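Local coordinates for protein cytosine deaminase (Klebsiella pneumoniae, PDB 4R85) that deaminates cytosine and 5-methylcytosine, probably by hydrolysis at a single ferrous ion in an amidohydrolase-type barrel, at residues P51-P55 with N321-I325; E54-H58 with V206-C210; Q112-T116 with L356-Y362; G264-I268 with G300-C304. One frame throughout, in Å; residues are numbered along the deposited sequence.

Contact 1: residues P51-P55 with N321-I325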
loop_
_atom_site.group_PDB
_atom_site.type_symbol
_atom_site.label_atom_id
_atom_site.label_comp_id
_atom_site.label_asym_id
_atom_site.label_seq_id
_atom_site.Cartn_x
_atom_site.Cartn_y
_atom_site.Cartn_z
ATOM N N PRO A 51 -11.455 0.732 -18.923
ATOM C CA PRO A 51 -11.644 0.085 -17.614
ATOM C C PRO A 51 -10.355 -0.475 -17.031
ATOM O O PRO A 51 -9.407 -0.784 -17.760
ATOM C CB PRO A 51 -12.608 -1.069 -17.922
ATOM C CG PRO A 51 -13.263 -0.689 -19.234
ATOM C CD PRO A 51 -12.233 0.074 -19.990
ATOM N N PHE A 52 -10.311 -0.602 -15.712
ATOM C CA PHE A 52 -9.181 -1.279 -15.101
ATOM C C PHE A 52 -9.220 -2.756 -15.494
ATOM O O PHE A 52 -10.283 -3.296 -15.816
ATOM C CB PHE A 52 -9.204 -1.124 -13.582
ATOM C CG PHE A 52 -8.846 0.261 -13.108
ATOM C CD1 PHE A 52 -9.753 1.019 -12.392
ATOM C CD2 PHE A 52 -7.593 0.799 -13.377
ATOM C CE1 PHE A 52 -9.425 2.294 -11.949
ATOM C CE2 PHE A 52 -7.258 2.068 -12.940
ATOM C CZ PHE A 52 -8.178 2.819 -12.226
ATOM N N VAL A 53 -8.054 -3.395 -15.471
ATOM C CA VAL A 53 -7.936 -4.805 -15.798
ATOM C C VAL A 53 -7.366 -5.550 -14.595
ATOM O O VAL A 53 -6.472 -5.054 -13.915
ATOM C CB VAL A 53 -7.000 -5.003 -17.015
ATOM C CG1 VAL A 53 -6.874 -6.477 -17.379
ATOM C CG2 VAL A 53 -7.479 -4.182 -18.206
ATOM N N GLU A 54 -7.914 -6.727 -14.313
ATOM C CA GLU A 54 -7.334 -7.620 -13.324
ATOM C C GLU A 54 -6.830 -8.832 -14.081
ATOM O O GLU A 54 -7.576 -9.782 -14.294
ATOM C CB GLU A 54 -8.378 -8.046 -12.294
ATOM C CG GLU A 54 -7.832 -9.055 -11.281
ATOM C CD GLU A 54 -6.415 -8.703 -10.828
ATOM O OE1 GLU A 54 -6.274 -7.832 -9.942
ATOM O OE2 GLU A 54 -5.442 -9.284 -11.367
ATOM N N PRO A 55 -5.562 -8.798 -14.506
ATOM C CA PRO A 55 -5.053 -9.821 -15.422
ATOM C C PRO A 55 -4.607 -11.097 -14.723
ATOM O O PRO A 55 -4.144 -12.007 -15.409
ATOM C CB PRO A 55 -3.834 -9.137 -16.055
ATOM C CG PRO A 55 -3.330 -8.232 -14.960
ATOM C CD PRO A 55 -4.565 -7.750 -14.226
ATOM N N ASN A 321 -9.578 -3.500 -5.257
ATOM C CA ASN A 321 -9.078 -2.195 -5.732
ATOM C C ASN A 321 -7.660 -2.256 -6.308
ATOM O O ASN A 321 -6.682 -2.299 -5.562
ATOM C CB ASN A 321 -9.141 -1.158 -4.606
ATOM C CG ASN A 321 -8.732 0.241 -5.061
ATOM O OD1 ASN A 321 -8.682 0.534 -6.256
ATOM N ND2 ASN A 321 -8.454 1.114 -4.101
ATOM N N ILE A 322 -7.557 -2.253 -7.636
ATOM C CA ILE A 322 -6.254 -2.362 -8.302
ATOM C C ILE A 322 -5.345 -1.143 -8.056
ATOM O O ILE A 322 -4.115 -1.235 -8.177
ATOM C CB ILE A 322 -6.415 -2.621 -9.828
ATOM C CG1 ILE A 322 -5.117 -3.182 -10.430
ATOM C CG2 ILE A 322 -6.837 -1.351 -10.549
ATOM C CD1 ILE A 322 -5.101 -4.689 -10.571
ATOM N N LEU A 323 -5.933 -0.006 -7.692
ATOM C CA LEU A 323 -5.117 1.181 -7.399
ATOM C C LEU A 323 -4.267 0.976 -6.145
ATOM O O LEU A 323 -3.201 1.579 -5.998
ATOM C CB LEU A 323 -5.985 2.429 -7.254
ATOM C CG LEU A 323 -6.589 2.949 -8.563
ATOM C CD1 LEU A 323 -7.318 4.267 -8.339
ATOM C CD2 LEU A 323 -5.507 3.092 -9.631
ATOM N N ARG A 324 -4.739 0.127 -5.236
ATOM C CA ARG A 324 -3.970 -0.171 -4.041
ATOM C C ARG A 324 -2.733 -0.975 -4.448
ATOM O O ARG A 324 -1.641 -0.756 -3.926
ATOM C CB ARG A 324 -4.820 -0.955 -3.023
ATOM C CG ARG A 324 -4.207 -1.041 -1.629
ATOM C CD ARG A 324 -5.078 -1.875 -0.660
ATOM N NE ARG A 324 -5.277 -3.224 -1.181
ATOM C CZ ARG A 324 -4.563 -4.285 -0.822
ATOM N NH1 ARG A 324 -3.608 -4.177 0.096
ATOM N NH2 ARG A 324 -4.808 -5.464 -1.382
ATOM N N ILE A 325 -2.923 -1.906 -5.384
ATOM C CA ILE A 325 -1.837 -2.735 -5.913
ATOM C C ILE A 325 -0.812 -1.898 -6.669
ATOM O O ILE A 325 0.408 -2.078 -6.519
ATOM C CB ILE A 325 -2.381 -3.792 -6.894
ATOM C CG1 ILE A 325 -3.435 -4.668 -6.223
ATOM C CG2 ILE A 325 -1.256 -4.630 -7.495
ATOM C CD1 ILE A 325 -3.187 -5.009 -4.779
#
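Apolar packing carries most of this contact: Ile-322, in the first turn of helix 322-332, lays its CG2 methyl on the ring of Phe-52 from strand 47-57. The methyl sits over one ring face, 4.0 Å from the centroid to CG2 and 28° off the normal, a CH-pi contact displaced toward the CG side, where Phe-52 CG is 3.6 Å from Ile-322 CG2. Leu-323 meets the far end of the same ring, its CD2 lying 3.7 Å from Phe-52 CZ, and the two side chains cross at about a right angle. Strand 47-57 is the first of the parallel barrel strands of this amidohydrolase, and helix 322-332 follows the last of them, 303-305, which places the contact near where the first and last barrel strands come round to each other. The other branch of Ile-322 touches oxygen atoms by van der Waals contact alone. With CG1 anti to the backbone N (chi1 -161°), Ile-322 sends CD1 to within 3.6 Å of Val-53 O and 3.4 Å of Glu-54 OE1. That carboxylate is held by backbone N-H groups of Gln-307 and His-56. Capping is the third element: Asn-321 OD1 accepts from Leu-323 N at 3.1 Å, with the donor well above the carbonyl plane.

Contact 2: residues E54-H58 with V206-C210. With FE2 (Fe (II) ion), chain H; 17E (5-methylcytosine), chain G.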
loop_
_atom_site.group_PDB
_atom_site.type_symbol
_atom_site.label_atom_id
_atom_site.label_comp_id
_atom_site.label_asym_id
_atom_site.label_seq_id
_atom_site.Cartn_x
_atom_site.Cartn_y
_atom_site.Cartn_z
ATOM N N GLU A 54 -7.914 -6.727 -14.313
ATOM C CA GLU A 54 -7.334 -7.620 -13.324
ATOM C C GLU A 54 -6.830 -8.832 -14.081
ATOM O O GLU A 54 -7.576 -9.782 -14.294
ATOM C CB GLU A 54 -8.378 -8.046 -12.294
ATOM C CG GLU A 54 -7.832 -9.055 -11.281
ATOM C CD GLU A 54 -6.415 -8.703 -10.828
ATOM O OE1 GLU A 54 -6.274 -7.832 -9.942
ATOM O OE2 GLU A 54 -5.442 -9.284 -11.367
ATOM N N PRO A 55 -5.562 -8.798 -14.506
ATOM C CA PRO A 55 -5.053 -9.821 -15.422
ATOM C C PRO A 55 -4.607 -11.097 -14.723
ATOM O O PRO A 55 -4.144 -12.007 -15.409
ATOM C CB PRO A 55 -3.834 -9.137 -16.055
ATOM C CG PRO A 55 -3.330 -8.232 -14.960
ATOM C CD PRO A 55 -4.565 -7.750 -14.226
ATOM N N HIS A 56 -4.723 -11.159 -13.400
ATOM C CA HIS A 56 -4.283 -12.336 -12.664
ATOM C C HIS A 56 -4.901 -12.404 -11.271
ATOM O O HIS A 56 -4.461 -11.711 -10.344
ATOM C CB HIS A 56 -2.752 -12.338 -12.550
ATOM C CG HIS A 56 -2.190 -13.619 -12.028
ATOM N ND1 HIS A 56 -1.206 -14.323 -12.690
ATOM C CD2 HIS A 56 -2.464 -14.319 -10.901
ATOM C CE1 HIS A 56 -0.902 -15.404 -11.996
ATOM N NE2 HIS A 56 -1.660 -15.428 -10.915
ATOM N N ILE A 57 -5.900 -13.264 -11.121
ATOM C CA ILE A 57 -6.560 -13.483 -9.836
ATOM C C ILE A 57 -6.980 -14.945 -9.781
ATOM O O ILE A 57 -7.143 -15.570 -10.830
ATOM C CB ILE A 57 -7.776 -12.540 -9.685
ATOM C CG1 ILE A 57 -8.386 -12.633 -8.282
ATOM C CG2 ILE A 57 -8.807 -12.793 -10.797
ATOM C CD1 ILE A 57 -9.207 -11.397 -7.903
ATOM N N HIS A 58 -7.110 -15.501 -8.573
ATOM C CA HIS A 58 -7.562 -16.878 -8.405
ATOM C C HIS A 58 -8.973 -16.895 -7.851
ATOM O O HIS A 58 -9.166 -16.986 -6.627
ATOM C CB HIS A 58 -6.652 -17.643 -7.445
ATOM C CG HIS A 58 -5.239 -17.778 -7.925
ATOM N ND1 HIS A 58 -4.731 -18.960 -8.415
ATOM C CD2 HIS A 58 -4.223 -16.885 -7.969
ATOM C CE1 HIS A 58 -3.466 -18.791 -8.750
ATOM N NE2 HIS A 58 -3.135 -17.540 -8.491
ATOM N N VAL A 206 -1.360 -18.485 -23.290
ATOM C CA VAL A 206 -0.549 -19.111 -22.244
ATOM C C VAL A 206 -0.292 -18.115 -21.122
ATOM O O VAL A 206 0.060 -16.968 -21.383
ATOM C CB VAL A 206 0.815 -19.562 -22.812
ATOM C CG1 VAL A 206 1.770 -19.994 -21.696
ATOM C CG2 VAL A 206 0.617 -20.685 -23.808
ATOM N N ASP A 207 -0.481 -18.541 -19.877
ATOM C CA ASP A 207 -0.120 -17.713 -18.725
ATOM C C ASP A 207 0.368 -18.611 -17.595
ATOM O O ASP A 207 -0.428 -19.303 -16.969
ATOM C CB ASP A 207 -1.313 -16.895 -18.244
ATOM C CG ASP A 207 -0.916 -15.773 -17.303
ATOM O OD1 ASP A 207 -1.547 -14.690 -17.368
ATOM O OD2 ASP A 207 0.024 -15.958 -16.501
ATOM N N VAL A 208 1.672 -18.575 -17.333
ATOM C CA VAL A 208 2.323 -19.552 -16.471
ATOM C C VAL A 208 2.811 -18.924 -15.166
ATOM O O VAL A 208 3.411 -17.844 -15.180
ATOM C CB VAL A 208 3.530 -20.184 -17.211
ATOM C CG1 VAL A 208 4.375 -21.023 -16.267
ATOM C CG2 VAL A 208 3.053 -21.020 -18.397
ATOM N N HIS A 209 2.549 -19.605 -14.049
ATOM C CA HIS A 209 3.160 -19.272 -12.755
ATOM C C HIS A 209 4.610 -19.701 -12.850
ATOM O O HIS A 209 4.934 -20.873 -12.726
ATOM C CB HIS A 209 2.471 -20.025 -11.616
ATOM C CG HIS A 209 1.203 -19.381 -11.156
ATOM N ND1 HIS A 209 0.091 -19.271 -11.962
ATOM C CD2 HIS A 209 0.876 -18.801 -9.979
ATOM C CE1 HIS A 209 -0.870 -18.651 -11.301
ATOM N NE2 HIS A 209 -0.418 -18.358 -10.094
ATOM N N CYS A 210 5.493 -18.756 -13.097
ATOM C CA CYS A 210 6.759 -19.160 -13.671
ATOM C C CYS A 210 7.867 -19.514 -12.675
ATOM O O CYS A 210 8.337 -20.645 -12.636
ATOM C CB CYS A 210 7.217 -18.132 -14.701
ATOM S SG CYS A 210 8.465 -18.830 -15.719
HETATM FE FE FE2 H . -1.147 -16.432 -8.959
HETATM N N1 17E G . -1.131 -20.658 -6.056
HETATM C C2 17E G . 0.123 -20.355 -6.391
HETATM O O2 17E G . 0.962 -21.347 -6.830
HETATM N N3 17E G . 0.585 -19.103 -6.315
HETATM C C4 17E G . -0.211 -18.109 -5.886
HETATM N N4 17E G . 0.294 -16.776 -5.807
HETATM C C5 17E G . -1.533 -18.379 -5.526
HETATM C C6 17E G . -1.972 -19.696 -5.627
HETATM C CM5 17E G . -2.434 -17.284 -5.050
HETATM O O HOH W 1 -2.681 -14.231 -15.058
#
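His-56, His-58 and His-209 converge on one ferrous ion, and the metal they share sets how their rings are turned against each other. Each points NE2 at the metal, at 2.3 Å from His-56 NE2, 2.3 Å from His-58 NE2 and 2.4 Å from His-209 NE2. The His-56 and His-209 rings meet obliquely, their planes 59° apart, with His-209 NE2 close to the plane of the His-56 ring at its edge. His-58 and His-209 reach in from opposite directions and come rim to rim, planes at 63°, neither lying over the face of the other. Their NE2 atoms, 3.3 Å apart, are brought together by the shared metal and not by a hydrogen bond. A chi1 of -170° swings the His-56 ring away from its own backbone N and across the barrel interior toward strand 205-209. Before the histidines on each strand, a water donates to Pro-55 O and to Asp-207 OD1 (2.6 Å from the water O), bridging two strands that are not neighbours in the sheet. Asp-207 is also tied to Arg-115 by a salt bridge, and Ser-240 hydrogen-bonds both Asp-207 and His-56 ND1, a second shell that steadies the His-56 ring. The methyl CM5 of 5-methylcytosine lies over one face of His-58, 3.4 Å from its CD2. With His-241 and Asp-308 completing the iron site, the arrangement is that of a mononuclear amidohydrolase, consistent with a metal-activated water attacking the base held beside it.

Contact 3: residues Q112-T116 with L356-Y362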
loop_
_atom_site.group_PDB
_atom_site.type_symbol
_atom_site.label_atom_id
_atom_site.label_comp_id
_atom_site.label_asym_id
_atom_site.label_seq_id
_atom_site.Cartn_x
_atom_site.Cartn_y
_atom_site.Cartn_z
ATOM N N GLN A 112 -13.322 -4.267 -15.621
ATOM C CA GLN A 112 -14.236 -4.897 -16.575
ATOM C C GLN A 112 -13.592 -6.064 -17.331
ATOM O O GLN A 112 -14.244 -6.737 -18.128
ATOM C CB GLN A 112 -14.770 -3.870 -17.571
ATOM C CG GLN A 112 -15.705 -2.816 -16.973
ATOM C CD GLN A 112 -16.401 -1.998 -18.048
ATOM O OE1 GLN A 112 -16.725 -2.518 -19.117
ATOM N NE2 GLN A 112 -16.612 -0.708 -17.781
ATOM N N HIS A 113 -12.303 -6.264 -17.101
ATOM C CA HIS A 113 -11.559 -7.346 -17.730
ATOM C C HIS A 113 -10.804 -8.134 -16.669
ATOM O O HIS A 113 -10.066 -7.569 -15.861
ATOM C CB HIS A 113 -10.607 -6.794 -18.791
ATOM C CG HIS A 113 -11.317 -6.119 -19.918
ATOM N ND1 HIS A 113 -11.912 -6.820 -20.944
ATOM C CD2 HIS A 113 -11.565 -4.810 -20.160
ATOM C CE1 HIS A 113 -12.479 -5.971 -21.783
ATOM N NE2 HIS A 113 -12.285 -4.744 -21.330
ATOM N N VAL A 114 -11.016 -9.445 -16.658
ATOM C CA VAL A 114 -10.464 -10.292 -15.617
ATOM C C VAL A 114 -9.920 -11.580 -16.215
ATOM O O VAL A 114 -10.570 -12.203 -17.042
ATOM C CB VAL A 114 -11.554 -10.675 -14.590
ATOM C CG1 VAL A 114 -10.997 -11.640 -13.521
ATOM C CG2 VAL A 114 -12.153 -9.437 -13.941
ATOM N N ARG A 115 -8.728 -11.980 -15.791
ATOM C CA ARG A 115 -8.226 -13.304 -16.131
ATOM C C ARG A 115 -8.060 -14.094 -14.837
ATOM O O ARG A 115 -7.281 -13.704 -13.963
ATOM C CB ARG A 115 -6.901 -13.213 -16.893
ATOM C CG ARG A 115 -6.247 -14.571 -17.146
ATOM C CD ARG A 115 -4.925 -14.413 -17.899
ATOM N NE ARG A 115 -5.138 -14.168 -19.326
ATOM C CZ ARG A 115 -4.149 -13.986 -20.189
ATOM N NH1 ARG A 115 -2.895 -14.005 -19.751
ATOM N NH2 ARG A 115 -4.411 -13.776 -21.477
ATOM N N THR A 116 -8.812 -15.183 -14.697
ATOM C CA THR A 116 -8.736 -15.968 -13.474
ATOM C C THR A 116 -8.002 -17.263 -13.741
ATOM O O THR A 116 -8.193 -17.885 -14.783
ATOM C CB THR A 116 -10.127 -16.286 -12.860
ATOM O OG1 THR A 116 -9.947 -16.966 -11.612
ATOM C CG2 THR A 116 -10.956 -17.175 -13.780
ATOM N N LEU A 356 -3.642 -9.545 -21.952
ATOM C CA LEU A 356 -4.854 -10.318 -22.190
ATOM C C LEU A 356 -5.226 -10.356 -23.671
ATOM O O LEU A 356 -6.246 -10.933 -24.034
ATOM C CB LEU A 356 -6.020 -9.781 -21.346
ATOM C CG LEU A 356 -6.204 -10.475 -19.981
ATOM C CD1 LEU A 356 -4.934 -10.469 -19.146
ATOM C CD2 LEU A 356 -7.353 -9.864 -19.183
ATOM N N CYS A 357 -4.390 -9.752 -24.523
ATOM C CA CYS A 357 -4.642 -9.721 -25.970
ATOM C C CYS A 357 -6.019 -9.184 -26.319
ATOM O O CYS A 357 -6.707 -9.749 -27.171
ATOM C CB CYS A 357 -4.496 -11.117 -26.586
ATOM S SG CYS A 357 -2.824 -11.758 -26.561
ATOM N N LEU A 358 -6.426 -8.092 -25.681
ATOM C CA LEU A 358 -7.767 -7.551 -25.926
ATOM C C LEU A 358 -7.859 -6.828 -27.266
ATOM O O LEU A 358 -8.938 -6.745 -27.862
ATOM C CB LEU A 358 -8.187 -6.623 -24.783
ATOM C CG LEU A 358 -8.245 -7.303 -23.419
ATOM C CD1 LEU A 358 -8.678 -6.312 -22.349
ATOM C CD2 LEU A 358 -9.180 -8.517 -23.470
ATOM N N GLY A 359 -6.725 -6.313 -27.732
ATOM C CA GLY A 359 -6.648 -5.616 -29.004
ATOM C C GLY A 359 -7.675 -4.506 -29.133
ATOM O O GLY A 359 -7.823 -3.670 -28.237
ATOM N N ASP A 360 -8.409 -4.515 -30.241
ATOM C CA ASP A 360 -9.371 -3.452 -30.525
ATOM C C ASP A 360 -10.630 -3.494 -29.670
ATOM O O ASP A 360 -11.506 -2.650 -29.820
ATOM C CB ASP A 360 -9.732 -3.427 -32.013
ATOM C CG ASP A 360 -8.648 -2.786 -32.854
ATOM O OD1 ASP A 360 -7.707 -2.214 -32.260
ATOM O OD2 ASP A 360 -8.738 -2.847 -34.098
ATOM N N ASN A 361 -10.722 -4.462 -28.765
ATOM C CA ASN A 361 -11.843 -4.498 -27.832
ATOM C C ASN A 361 -11.564 -3.680 -26.566
ATOM O O ASN A 361 -12.355 -3.687 -25.626
ATOM C CB ASN A 361 -12.212 -5.941 -27.484
ATOM C CG ASN A 361 -12.838 -6.678 -28.657
ATOM O OD1 ASN A 361 -13.601 -6.100 -29.430
ATOM N ND2 ASN A 361 -12.510 -7.953 -28.798
ATOM N N TYR A 362 -10.446 -2.961 -26.568
ATOM C CA TYR A 362 -10.026 -2.180 -25.408
ATOM C C TYR A 362 -9.416 -0.858 -25.867
ATOM O O TYR A 362 -8.716 -0.813 -26.875
ATOM C CB TYR A 362 -9.006 -2.968 -24.584
ATOM C CG TYR A 362 -8.629 -2.300 -23.273
ATOM C CD1 TYR A 362 -7.613 -1.343 -23.218
ATOM C CD2 TYR A 362 -9.290 -2.620 -22.097
ATOM C CE1 TYR A 362 -7.268 -0.732 -22.020
ATOM C CE2 TYR A 362 -8.953 -2.013 -20.897
ATOM C CZ TYR A 362 -7.945 -1.077 -20.867
ATOM O OH TYR A 362 -7.612 -0.471 -19.686
HETATM O O HOH W 2 -12.936 -2.802 -23.082
#
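A side-chain contact without direct hydrogen bonds, this one seats the loop that follows helix 350-355 against strand 111-119 of the barrel, with His-113 and Arg-115 facing the loop. Leu-358 puts its CD1 methyl over one face of the His-113 imidazole, 3.6 Å from the ring centroid and only 15° off the normal, a well-formed CH-pi contact. Tyr-362 comes obliquely to the CD2-NE2 side of the imidazole: His-113 CD2 stands 3.7 Å from Tyr-362 CD2, at the edge of the phenol ring and near its plane, and the two rings are inclined at 64° in a pairing that is neither stacked nor T-shaped. A water lying in the plane of the imidazole at its edge, 2.7 Å from His-113 NE2, donates to Asn-361 O and so extends the histidine to the loop backbone.

Arg-115 and Leu-356 lie side by side, pointing opposite ways. A bend at chi3 (-78°) turns the arginine so that Leu-356 CD1 sits over the centre of one guanidinium face, 3.7 Å from Arg-115 NE, while Arg-115 NH2 comes to 3.6 Å from Leu-356 CA. Gln-145 serves both sides of the contact, its OE1 accepting from Arg-115 NH2 and its NE2 bonding to Leu-356 O. Cys-357 ends helix 350-355 in a Schellman motif, which turns the chain into this loop. Strand 47-57 adjoins on one side, where Leu-356 packs on Pro-55 and Tyr-362 OH is hydrogen-bonded to Pro-51 O; strand 143-149 borders the other, and Ala-353 of helix 350-355 backs both Leu-358 and Tyr-362.

Contact 4: residues G264-I268 with G300-C304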
loop_
_atom_site.group_PDB
_atom_site.type_symbol
_atom_site.label_atom_id
_atom_site.label_comp_id
_atom_site.label_asym_id
_atom_site.label_seq_id
_atom_site.Cartn_x
_atom_site.Cartn_y
_atom_site.Cartn_z
ATOM N N GLY A 264 9.065 -11.542 -27.003
ATOM C CA GLY A 264 7.845 -10.760 -27.087
ATOM C C GLY A 264 6.804 -11.108 -26.035
ATOM O O GLY A 264 5.682 -10.610 -26.109
ATOM N N ILE A 265 7.164 -11.933 -25.049
ATOM C CA ILE A 265 6.195 -12.319 -24.015
ATOM C C ILE A 265 5.876 -11.192 -23.032
ATOM O O ILE A 265 6.623 -10.213 -22.929
ATOM C CB ILE A 265 6.623 -13.583 -23.224
ATOM C CG1 ILE A 265 7.780 -13.283 -22.263
ATOM C CG2 ILE A 265 6.944 -14.732 -24.173
ATOM C CD1 ILE A 265 8.125 -14.456 -21.339
ATOM N N ASN A 266 4.757 -11.344 -22.321
ATOM C CA ASN A 266 4.315 -10.367 -21.332
ATOM C C ASN A 266 4.662 -10.836 -19.929
ATOM O O ASN A 266 4.908 -12.018 -19.713
ATOM C CB ASN A 266 2.793 -10.159 -21.414
ATOM C CG ASN A 266 2.329 -9.735 -22.797
ATOM O OD1 ASN A 266 2.399 -8.561 -23.152
ATOM N ND2 ASN A 266 1.842 -10.689 -23.575
ATOM N N PHE A 267 4.672 -9.899 -18.986
ATOM C CA PHE A 267 4.957 -10.198 -17.590
ATOM C C PHE A 267 3.874 -9.643 -16.680
ATOM O O PHE A 267 3.392 -8.533 -16.874
ATOM C CB PHE A 267 6.320 -9.620 -17.188
ATOM C CG PHE A 267 7.476 -10.342 -17.806
ATOM C CD1 PHE A 267 8.222 -11.236 -17.058
ATOM C CD2 PHE A 267 7.794 -10.157 -19.147
ATOM C CE1 PHE A 267 9.284 -11.912 -17.627
ATOM C CE2 PHE A 267 8.837 -10.847 -19.727
ATOM C CZ PHE A 267 9.593 -11.714 -18.964
ATOM N N ILE A 268 3.485 -10.424 -15.677
ATOM C CA ILE A 268 2.581 -9.912 -14.660
ATOM C C ILE A 268 3.260 -9.996 -13.295
ATOM O O ILE A 268 3.850 -11.019 -12.949
ATOM C CB ILE A 268 1.239 -10.672 -14.656
ATOM C CG1 ILE A 268 0.472 -10.405 -15.967
ATOM C CG2 ILE A 268 0.394 -10.261 -13.447
ATOM C CD1 ILE A 268 -0.784 -11.253 -16.113
ATOM N N GLY A 300 11.527 -2.038 -22.686
ATOM C CA GLY A 300 10.480 -2.078 -23.696
ATOM C C GLY A 300 9.644 -3.351 -23.637
ATOM O O GLY A 300 8.968 -3.711 -24.594
ATOM N N ILE A 301 9.693 -4.037 -22.505
ATOM C CA ILE A 301 8.982 -5.304 -22.334
ATOM C C ILE A 301 7.688 -4.989 -21.593
ATOM O O ILE A 301 7.691 -4.213 -20.643
ATOM C CB ILE A 301 9.866 -6.295 -21.563
ATOM C CG1 ILE A 301 11.056 -6.717 -22.440
ATOM C CG2 ILE A 301 9.071 -7.522 -21.070
ATOM C CD1 ILE A 301 12.156 -7.430 -21.674
ATOM N N ASN A 302 6.575 -5.547 -22.055
ATOM C CA ASN A 302 5.286 -5.261 -21.436
ATOM C C ASN A 302 5.146 -5.925 -20.071
ATOM O O ASN A 302 5.236 -7.145 -19.966
ATOM C CB ASN A 302 4.145 -5.733 -22.324
ATOM C CG ASN A 302 2.804 -5.208 -21.859
ATOM O OD1 ASN A 302 2.642 -4.009 -21.647
ATOM N ND2 ASN A 302 1.844 -6.103 -21.677
ATOM N N VAL A 303 4.904 -5.122 -19.038
ATOM C CA VAL A 303 4.717 -5.653 -17.680
ATOM C C VAL A 303 3.516 -4.947 -17.037
ATOM O O VAL A 303 3.205 -3.802 -17.372
ATOM C CB VAL A 303 6.016 -5.495 -16.827
ATOM C CG1 VAL A 303 6.412 -4.025 -16.704
ATOM C CG2 VAL A 303 5.879 -6.141 -15.440
ATOM N N CYS A 304 2.807 -5.637 -16.153
ATOM C CA CYS A 304 1.672 -5.018 -15.484
ATOM C C CYS A 304 1.477 -5.579 -14.076
ATOM O O CYS A 304 2.171 -6.513 -13.690
ATOM C CB CYS A 304 0.410 -5.183 -16.329
ATOM S SG CYS A 304 -0.061 -6.903 -16.564
HETATM O O HOH W 3 6.605 -7.330 -24.140
#
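Ile-301 pushes its CG2 methyl obliquely against the CD2-CE2 side of the Phe-267 ring, 3.5 Å from CD2. Val-303 extends the same surface: its CG2 rests 3.9 Å from Phe-267 CB, so the phenylalanine is bordered by two branched side chains. On the reverse face of the sheet the bump is sulfur, with Cys-304 SG fitted against Ile-268 CG1 at 3.6 Å. Between these layers the strands pair in parallel, Phe-267 N donating to Asn-302 O at 3.0 Å and Phe-267 O receiving Cys-304 N at the same distance. Ahead of the paired residues Asn-302 ND2 donates to Asn-266 OD1 (2.9 Å), with the two amides nearly perpendicular at 87°; Asn-302 ND2 also gives a hydrogen bond to Asn-351 O. Where the chains diverge at Ile-265 and Ile-301, a water donates to Ile-265 O and accepts from Asn-302 N. These are the seventh and eighth parallel strands of the TIM-type barrel. Helix 220-231 packs on Ile-265 and Phe-267, strand 237-240 adjoins 266-269, and helix 350-355 lies against Asn-266, Asn-302 and Cys-304.

In the fold
From the N terminus, strand 47-57 supplies the first segment of contacts 1 and 2, which share Glu-54 and Pro-55. Contact 2 closes first, joining this strand to 205-209 across the barrel. Strand 111-119, its neighbour in the sheet, opens contact 3 inside both loops, so contact 3 crosses contacts 1 and 2. Contact 4 opens after contact 2 has closed and lies nested within the loops of contacts 1 and 3, pairing the last two barrel strands. Contact 1 then returns to the first strand from helix 322-332, and contact 3 closes last. Pro-55 also touches Ile-268 and Cys-304, joining contacts 1 and 2 to contact 4.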